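Local coordinates for protein putative Xylose isomerase (PDB 3QXB) that binds iron and manganese ions and is probably an isomerase of the xylose isomerase-like TIM barrel family, at residues A[95-101]-A[112-116]; A[134-138]-A[184-188]; A[149-153]-A[195-199]. All coordinates share one frame; numbering follows the deposited sequence.

Contact 1: A[95-101]-A[112-116]; sequences SYTYNHF and GYQHL. With EDO (1,2-ethanediol), chain O.
His100 and Gly112 bring the two backbones together, their CA atoms 3.8 Å apart where the loop that follows helix 93-96 runs against helix 106-125. Gly112 has no CB to collide with His100 CA, which permits so close an approach. The ring of His100 meets Gly112 CA at its edge and lies over one face of His115 with its CE1, forming an offset stack with centroids 4.7 Å apart and planes 17° from parallel. The stacked position is fixed from two directions. Inside its own segment His100 NE2 donates to Ser95 O at 2.7 Å, the oxygen sitting a little out of the ring plane, while His115 NE2 and Ser95 OG share a hydrogen bond of 2.9 Å. The serine hydroxyl reaches the imidazole because it stands anti to its backbone nitrogen (chi1 177°). Phe101 takes the apolar side of the contact: Gly112 C lies over a face of its ring, Phe101 CZ comes to 3.8 Å from Leu116 CD2, and Phe101 CE1 is 4.2 Å from Tyr113 CB. Met133 of strand 130-133 touches Ser95, His100, Phe101 and His115, and Trp62 meets the ring of His115. The arrangement is that of a TIM barrel in which the loop after strand 85-90 folds back on helix 106-125, and the side chain of Ser95 lies about 11 Å from the bound iron and manganese ions.

Contact 2: A[134-138]-A[184-188]; sequences PFGSY and TEFPS
Two loops at the C-terminal ends of the barrel strands, the face of a TIM barrel that carries the active site, meet here: segment 134-138 comes after strand 130-133, and segment 184-188 is in the loop that connects strand 174-177 to helix 190-200. They run roughly antiparallel, and Tyr138 N donates to Thr184 O at 2.9 Å. Ser137 OG donates a hydrogen bond to Glu185 OE2 at 2.7 Å, meeting the carboxylate on the anti side and 29° out of its plane. The other oxygen, Glu185 OE1, accepts from a water that also donates to Gly136 O, and is hydrogen-bonded to Tyr96 OH; Lys31 of the second subunit forms a salt bridge to Glu185 OE2. The carboxylate is therefore held at both oxygens, and the neighbouring lysine probably favours its charged form. A glutamine in place of Glu185 would probably lose the ion pair, leaving the lysine of the second subunit without its charged mate and Ser137 with a poorer acceptor. Away from the carboxylate, the loops pack through apolar groups. Tyr138 CE2 lies 4.2 Å from Phe186 CB, while the hydroxyl of that tyrosine bonds to Arg149 O. The ring of Phe186 receives Phe135 CD2 at its edge. A cis peptide precedes Pro187, whose own CB covers one face of the Phe186 ring, and Pro187 CD packs 3.6 Å from Phe135 CB.

Contact 3: A[149-153]-A[195-199]; sequences REEIY and RLMAD. With ACT (acetate ion), chain P.
Asp199 OD2 is gripped by Tyr153 OH, which donates to it at 2.6 Å across the contact, and by Arg157, which forms a salt bridge to the same oxygen. The tyrosine meets that oxygen on the anti side of the carboxylate, a little out of its plane. The contact joins two outer helices of the TIM barrel, 146-170 and 190-200, and it is bridged by long side chains: the axes of the short segments stay 14.4 Å apart and cross at -43°. Tyr153 reaches into this gap with CG anti to its backbone nitrogen (chi1 173°), which sends the ring toward the second helix. Leu196 CD1 touches the ring at its edge, 3.8 Å from Tyr153 CE1, and the ring of Phe186 meets Tyr153 edge-to-face. Further out, Arg195 runs back toward the first helix with its chain stretched out, antiparallel to the tyrosine side chain, and lays a face of its guanidinium over Tyr153 CE2, the two planes being 67° apart. Its far end forms a salt bridge with Glu150, carboxylate and guanidinium nearly coplanar; the modelled separation is too short to be taken literally. A long ion pair from Arg195 NE to Asp199 OD2 extends the charges into a network. An acetate, probably from the crystallisation liquor, accepts a hydrogen bond from Arg149 NE through OXT at 3.3 Å, and its methyl carbon CH3 rests over a face of the Tyr153 ring, 3.4 Å from Tyr153 CG.

Contacts 1 and 2 are buried and both reach the second subunit, whereas contact 3 lies farther out, is partly exposed and touches no other chain of the assembly. Contact 1 joins a loop to a helix, contact 2 a loop to a loop, and contact 3 two helices. The chemistry shifts accordingly, from stacked imidazoles, through a shared carboxylate and water, to a peripheral charge network. Contacts 1 and 2 are tied directly: Tyr96 and Asn99 of contact 1 bond to Glu185 and Ser137 of contact 2, and the Phe101 ring packs on the carbonyl oxygen of Phe135. The segments of contacts 2 and 3 alternate along the chain: the loops of contact 2 lead toward helices 146-170 and 190-200, which contact 3 joins.

Contact 1: A[95-101]-A[112-116]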
# COMPACT_ATOMS: atom_id res chain seq x y z
N SER A 95 -1.38 -0.48 5.86
CA SER A 95 -2.37 -1.05 6.75
C SER A 95 -3.52 -1.70 6.00
O SER A 95 -3.93 -2.79 6.34
CB SER A 95 -2.95 0.02 7.72
OG SER A 95 -3.98 -0.55 8.55
N TYR A 96 -4.04 -1.01 4.99
CA TYR A 96 -5.26 -1.45 4.30
C TYR A 96 -5.02 -2.64 3.42
O TYR A 96 -5.98 -3.27 3.01
CB TYR A 96 -5.83 -0.31 3.45
CG TYR A 96 -7.23 -0.56 2.94
CD1 TYR A 96 -8.30 -0.81 3.81
CD2 TYR A 96 -7.49 -0.58 1.56
CE1 TYR A 96 -9.58 -1.02 3.33
CE2 TYR A 96 -8.80 -0.81 1.07
CZ TYR A 96 -9.83 -1.00 1.96
OH TYR A 96 -11.10 -1.24 1.47
N THR A 97 -3.75 -2.93 3.13
CA THR A 97 -3.33 -4.14 2.40
C THR A 97 -3.81 -5.46 3.02
O THR A 97 -4.03 -6.45 2.31
CB THR A 97 -1.79 -4.14 2.23
OG1 THR A 97 -1.44 -3.07 1.34
CG2 THR A 97 -1.25 -5.42 1.67
N TYR A 98 -4.02 -5.46 4.35
CA TYR A 98 -4.36 -6.66 5.11
C TYR A 98 -5.82 -6.61 5.56
O TYR A 98 -6.46 -5.53 5.52
CB TYR A 98 -3.37 -6.81 6.27
CG TYR A 98 -1.92 -6.95 5.73
CD1 TYR A 98 -1.50 -8.10 5.15
CD2 TYR A 98 -1.05 -5.88 5.72
CE1 TYR A 98 -0.19 -8.25 4.63
CE2 TYR A 98 0.24 -6.00 5.20
CZ TYR A 98 0.66 -7.17 4.66
OH TYR A 98 1.94 -7.26 4.12
N ASN A 99 -6.31 -7.76 6.00
CA ASN A 99 -7.72 -7.99 6.28
C ASN A 99 -8.11 -7.70 7.71
O ASN A 99 -9.26 -7.42 8.00
CB ASN A 99 -8.14 -9.40 5.85
CG ASN A 99 -8.24 -9.54 4.32
OD1 ASN A 99 -7.27 -9.31 3.66
ND2 ASN A 99 -9.41 -9.96 3.78
N HIS A 100 -7.14 -7.74 8.63
CA HIS A 100 -7.35 -7.37 10.01
C HIS A 100 -8.57 -8.05 10.67
O HIS A 100 -8.65 -9.29 10.69
CB HIS A 100 -7.36 -5.83 10.13
CG HIS A 100 -6.09 -5.19 9.64
ND1 HIS A 100 -4.85 -5.52 10.14
CD2 HIS A 100 -5.87 -4.25 8.68
CE1 HIS A 100 -3.92 -4.81 9.51
NE2 HIS A 100 -4.52 -4.03 8.63
N PHE A 101 -9.48 -7.23 11.19
CA PHE A 101 -10.54 -7.69 12.08
C PHE A 101 -11.57 -8.60 11.44
O PHE A 101 -12.26 -9.35 12.16
CB PHE A 101 -11.22 -6.51 12.77
CG PHE A 101 -10.29 -5.71 13.63
CD1 PHE A 101 -9.99 -6.15 14.93
CD2 PHE A 101 -9.65 -4.55 13.13
CE1 PHE A 101 -9.14 -5.43 15.74
CE2 PHE A 101 -8.77 -3.83 13.90
CZ PHE A 101 -8.51 -4.26 15.22
N GLY A 112 -4.76 -8.26 13.44
CA GLY A 112 -5.44 -6.97 13.31
C GLY A 112 -5.55 -6.24 14.63
O GLY A 112 -5.29 -5.04 14.70
N TYR A 113 -5.96 -6.96 15.67
CA TYR A 113 -5.96 -6.46 17.05
C TYR A 113 -4.60 -5.80 17.40
O TYR A 113 -4.51 -4.67 17.80
CB TYR A 113 -6.30 -7.59 18.02
CG TYR A 113 -6.48 -7.10 19.44
CD1 TYR A 113 -5.38 -6.83 20.21
CD2 TYR A 113 -7.76 -6.95 20.01
CE1 TYR A 113 -5.49 -6.38 21.51
CE2 TYR A 113 -7.90 -6.49 21.29
CZ TYR A 113 -6.75 -6.20 22.04
OH TYR A 113 -6.83 -5.75 23.33
N GLN A 114 -3.54 -6.55 17.19
CA GLN A 114 -2.19 -6.14 17.58
C GLN A 114 -1.75 -4.95 16.72
O GLN A 114 -1.13 -3.99 17.20
CB GLN A 114 -1.25 -7.34 17.44
CG GLN A 114 0.19 -7.03 17.96
CD GLN A 114 1.14 -8.20 17.99
OE1 GLN A 114 2.19 -8.14 18.66
NE2 GLN A 114 0.82 -9.27 17.27
N HIS A 115 -2.15 -4.94 15.45
CA HIS A 115 -1.87 -3.82 14.58
C HIS A 115 -2.37 -2.53 15.19
O HIS A 115 -1.58 -1.60 15.35
CB HIS A 115 -2.47 -4.02 13.19
CG HIS A 115 -2.26 -2.87 12.25
ND1 HIS A 115 -1.02 -2.58 11.71
CD2 HIS A 115 -3.12 -1.98 11.73
CE1 HIS A 115 -1.14 -1.51 10.93
NE2 HIS A 115 -2.41 -1.15 10.90
N LEU A 116 -3.67 -2.49 15.52
CA LEU A 116 -4.28 -1.32 16.12
C LEU A 116 -3.78 -0.99 17.54
O LEU A 116 -3.63 0.20 17.89
CB LEU A 116 -5.80 -1.46 16.09
CG LEU A 116 -6.70 -0.30 16.52
CD1 LEU A 116 -6.24 1.04 15.95
CD2 LEU A 116 -8.13 -0.61 16.14
C1 EDO O . -2.74 -4.40 25.38
O1 EDO O . -2.98 -4.91 26.70
C2 EDO O . -4.07 -4.29 24.66
O2 EDO O . -4.64 -5.58 24.52

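Contact 2: A[134-138]-A[184-188]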
# COMPACT_ATOMS: atom_id res chain seq x y z
N PRO A 134 -10.11 1.79 8.59
CA PRO A 134 -11.19 0.90 8.15
C PRO A 134 -11.21 -0.34 9.02
O PRO A 134 -10.20 -0.74 9.57
CB PRO A 134 -10.82 0.56 6.70
CG PRO A 134 -9.78 1.60 6.30
CD PRO A 134 -9.12 2.06 7.54
N PHE A 135 -12.39 -0.92 9.15
CA PHE A 135 -12.63 -1.97 10.11
C PHE A 135 -11.92 -3.28 9.75
O PHE A 135 -11.55 -4.04 10.63
CB PHE A 135 -14.14 -2.21 10.21
CG PHE A 135 -14.58 -2.89 11.47
CD1 PHE A 135 -14.41 -2.28 12.69
CD2 PHE A 135 -15.27 -4.07 11.42
CE1 PHE A 135 -14.90 -2.86 13.84
CE2 PHE A 135 -15.73 -4.66 12.58
CZ PHE A 135 -15.54 -4.07 13.78
N GLY A 136 -11.77 -3.55 8.45
CA GLY A 136 -11.17 -4.83 8.00
C GLY A 136 -11.91 -5.40 6.82
O GLY A 136 -12.81 -4.76 6.26
N SER A 137 -11.54 -6.62 6.43
CA SER A 137 -11.98 -7.14 5.17
C SER A 137 -12.22 -8.63 5.19
O SER A 137 -11.39 -9.38 5.71
CB SER A 137 -10.89 -6.80 4.13
OG SER A 137 -11.25 -7.18 2.84
N TYR A 138 -13.33 -9.08 4.60
CA TYR A 138 -13.62 -10.51 4.48
C TYR A 138 -12.90 -11.10 3.30
O TYR A 138 -12.75 -10.46 2.27
CB TYR A 138 -15.12 -10.76 4.28
CG TYR A 138 -15.97 -10.45 5.48
CD1 TYR A 138 -15.90 -11.21 6.64
CD2 TYR A 138 -16.87 -9.37 5.45
CE1 TYR A 138 -16.69 -10.91 7.76
CE2 TYR A 138 -17.69 -9.08 6.56
CZ TYR A 138 -17.57 -9.83 7.71
OH TYR A 138 -18.39 -9.53 8.78
N THR A 184 -17.55 -6.64 0.17
CA THR A 184 -16.73 -7.65 0.85
C THR A 184 -16.11 -7.16 2.21
O THR A 184 -15.34 -7.86 2.82
CB THR A 184 -15.59 -8.11 -0.07
OG1 THR A 184 -14.80 -6.97 -0.42
CG2 THR A 184 -16.15 -8.83 -1.33
N GLU A 185 -16.42 -5.95 2.63
CA GLU A 185 -15.92 -5.38 3.88
C GLU A 185 -17.12 -4.82 4.64
O GLU A 185 -18.23 -4.73 4.11
CB GLU A 185 -14.84 -4.31 3.60
CG GLU A 185 -13.71 -4.87 2.67
CD GLU A 185 -12.44 -4.02 2.62
OE1 GLU A 185 -12.50 -2.84 2.97
OE2 GLU A 185 -11.38 -4.54 2.20
N PHE A 186 -16.92 -4.55 5.91
CA PHE A 186 -17.97 -3.99 6.74
C PHE A 186 -17.29 -3.03 7.67
O PHE A 186 -16.22 -3.36 8.16
CB PHE A 186 -18.61 -5.09 7.56
CG PHE A 186 -19.68 -4.61 8.51
CD1 PHE A 186 -19.36 -4.25 9.81
CD2 PHE A 186 -21.00 -4.57 8.11
CE1 PHE A 186 -20.36 -3.83 10.71
CE2 PHE A 186 -22.00 -4.17 9.00
CZ PHE A 186 -21.69 -3.79 10.30
N PRO A 187 -17.89 -1.85 7.93
CA PRO A 187 -19.10 -1.29 7.35
C PRO A 187 -18.85 -0.68 5.96
O PRO A 187 -17.81 -0.09 5.70
CB PRO A 187 -19.49 -0.20 8.35
CG PRO A 187 -18.19 0.24 8.93
CD PRO A 187 -17.32 -0.98 8.98
N SER A 188 -19.83 -0.85 5.09
CA SER A 188 -19.77 -0.34 3.76
C SER A 188 -20.81 0.74 3.58
O SER A 188 -20.47 1.90 3.33
CB SER A 188 -20.02 -1.51 2.79
OG SER A 188 -19.99 -1.06 1.44
O HOH W 1 -12.95 -2.11 5.78

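Contact 3: A[149-153]-A[195-199]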
# COMPACT_ATOMS: atom_id res chain seq x y z
N ARG A 149 -19.81 -14.33 8.09
CA ARG A 149 -19.68 -12.89 8.27
C ARG A 149 -20.07 -12.49 9.70
O ARG A 149 -19.37 -11.69 10.36
CB ARG A 149 -20.49 -12.10 7.25
CG ARG A 149 -19.87 -12.07 5.86
CD ARG A 149 -20.76 -11.41 4.83
NE ARG A 149 -20.85 -9.96 5.02
CZ ARG A 149 -20.45 -9.05 4.13
NH1 ARG A 149 -19.94 -9.40 2.95
NH2 ARG A 149 -20.56 -7.76 4.43
N GLU A 150 -21.15 -13.10 10.19
CA GLU A 150 -21.67 -12.81 11.52
C GLU A 150 -20.77 -13.30 12.62
O GLU A 150 -20.55 -12.59 13.59
CB GLU A 150 -23.07 -13.39 11.72
CG GLU A 150 -24.10 -12.31 11.63
CD GLU A 150 -23.91 -11.24 12.73
OE1 GLU A 150 -23.38 -11.50 13.87
OE2 GLU A 150 -24.25 -10.10 12.40
N GLU A 151 -20.26 -14.51 12.46
CA GLU A 151 -19.32 -15.08 13.41
C GLU A 151 -18.06 -14.18 13.55
O GLU A 151 -17.61 -13.89 14.66
CB GLU A 151 -18.93 -16.50 12.96
CG GLU A 151 -17.99 -17.23 13.88
CD GLU A 151 -17.48 -18.55 13.29
OE1 GLU A 151 -17.86 -18.89 12.15
OE2 GLU A 151 -16.71 -19.23 13.99
N ILE A 152 -17.55 -13.73 12.41
CA ILE A 152 -16.29 -12.98 12.35
C ILE A 152 -16.49 -11.59 12.92
O ILE A 152 -15.67 -11.08 13.71
CB ILE A 152 -15.73 -12.98 10.91
CG1 ILE A 152 -15.37 -14.41 10.51
CG2 ILE A 152 -14.53 -12.09 10.77
CD1 ILE A 152 -15.05 -14.53 9.02
N TYR A 153 -17.63 -11.00 12.58
CA TYR A 153 -17.99 -9.70 13.07
C TYR A 153 -18.17 -9.69 14.60
O TYR A 153 -17.74 -8.73 15.25
CB TYR A 153 -19.27 -9.20 12.37
CG TYR A 153 -19.76 -7.93 12.98
CD1 TYR A 153 -18.99 -6.78 12.95
CD2 TYR A 153 -20.95 -7.90 13.63
CE1 TYR A 153 -19.43 -5.61 13.55
CE2 TYR A 153 -21.40 -6.74 14.25
CZ TYR A 153 -20.63 -5.60 14.21
OH TYR A 153 -21.13 -4.48 14.81
N ARG A 195 -25.33 0.40 12.15
CA ARG A 195 -25.40 -0.79 12.94
C ARG A 195 -24.14 -0.95 13.83
O ARG A 195 -24.24 -1.25 15.00
CB ARG A 195 -25.56 -2.03 12.04
CG ARG A 195 -25.14 -3.33 12.75
CD ARG A 195 -25.43 -4.58 11.95
NE ARG A 195 -25.17 -5.76 12.78
CZ ARG A 195 -24.96 -7.00 12.34
NH1 ARG A 195 -24.91 -7.27 11.04
NH2 ARG A 195 -24.76 -7.97 13.21
N LEU A 196 -22.95 -0.77 13.25
CA LEU A 196 -21.72 -0.88 14.02
C LEU A 196 -21.75 0.11 15.13
O LEU A 196 -21.44 -0.23 16.25
CB LEU A 196 -20.49 -0.64 13.15
CG LEU A 196 -19.12 -0.62 13.86
CD1 LEU A 196 -18.71 -1.95 14.48
CD2 LEU A 196 -18.07 -0.16 12.84
N MSE A 197 -22.12 1.36 14.83
CA MSE A 197 -22.20 2.43 15.85
C MSE A 197 -23.19 2.11 16.96
O MSE A 197 -22.89 2.36 18.14
CB MSE A 197 -22.55 3.77 15.22
CG MSE A 197 -21.39 4.35 14.38
SE MSE A 197 -19.97 4.86 15.53
CE MSE A 197 -18.76 3.58 15.05
N ALA A 198 -24.36 1.59 16.59
CA ALA A 198 -25.36 1.24 17.58
C ALA A 198 -24.86 0.10 18.48
O ALA A 198 -25.11 0.10 19.68
CB ALA A 198 -26.69 0.82 16.89
N ASP A 199 -24.19 -0.88 17.89
CA ASP A 199 -23.66 -2.02 18.60
C ASP A 199 -22.64 -1.57 19.64
O ASP A 199 -22.63 -2.06 20.75
CB ASP A 199 -22.95 -3.01 17.63
CG ASP A 199 -23.91 -3.96 16.93
OD1 ASP A 199 -25.13 -3.93 17.22
OD2 ASP A 199 -23.42 -4.72 16.04
C ACT P . -21.70 -8.26 8.92
O ACT P . -22.52 -9.16 9.29
OXT ACT P . -21.37 -8.11 7.69
CH3 ACT P . -21.14 -7.35 9.96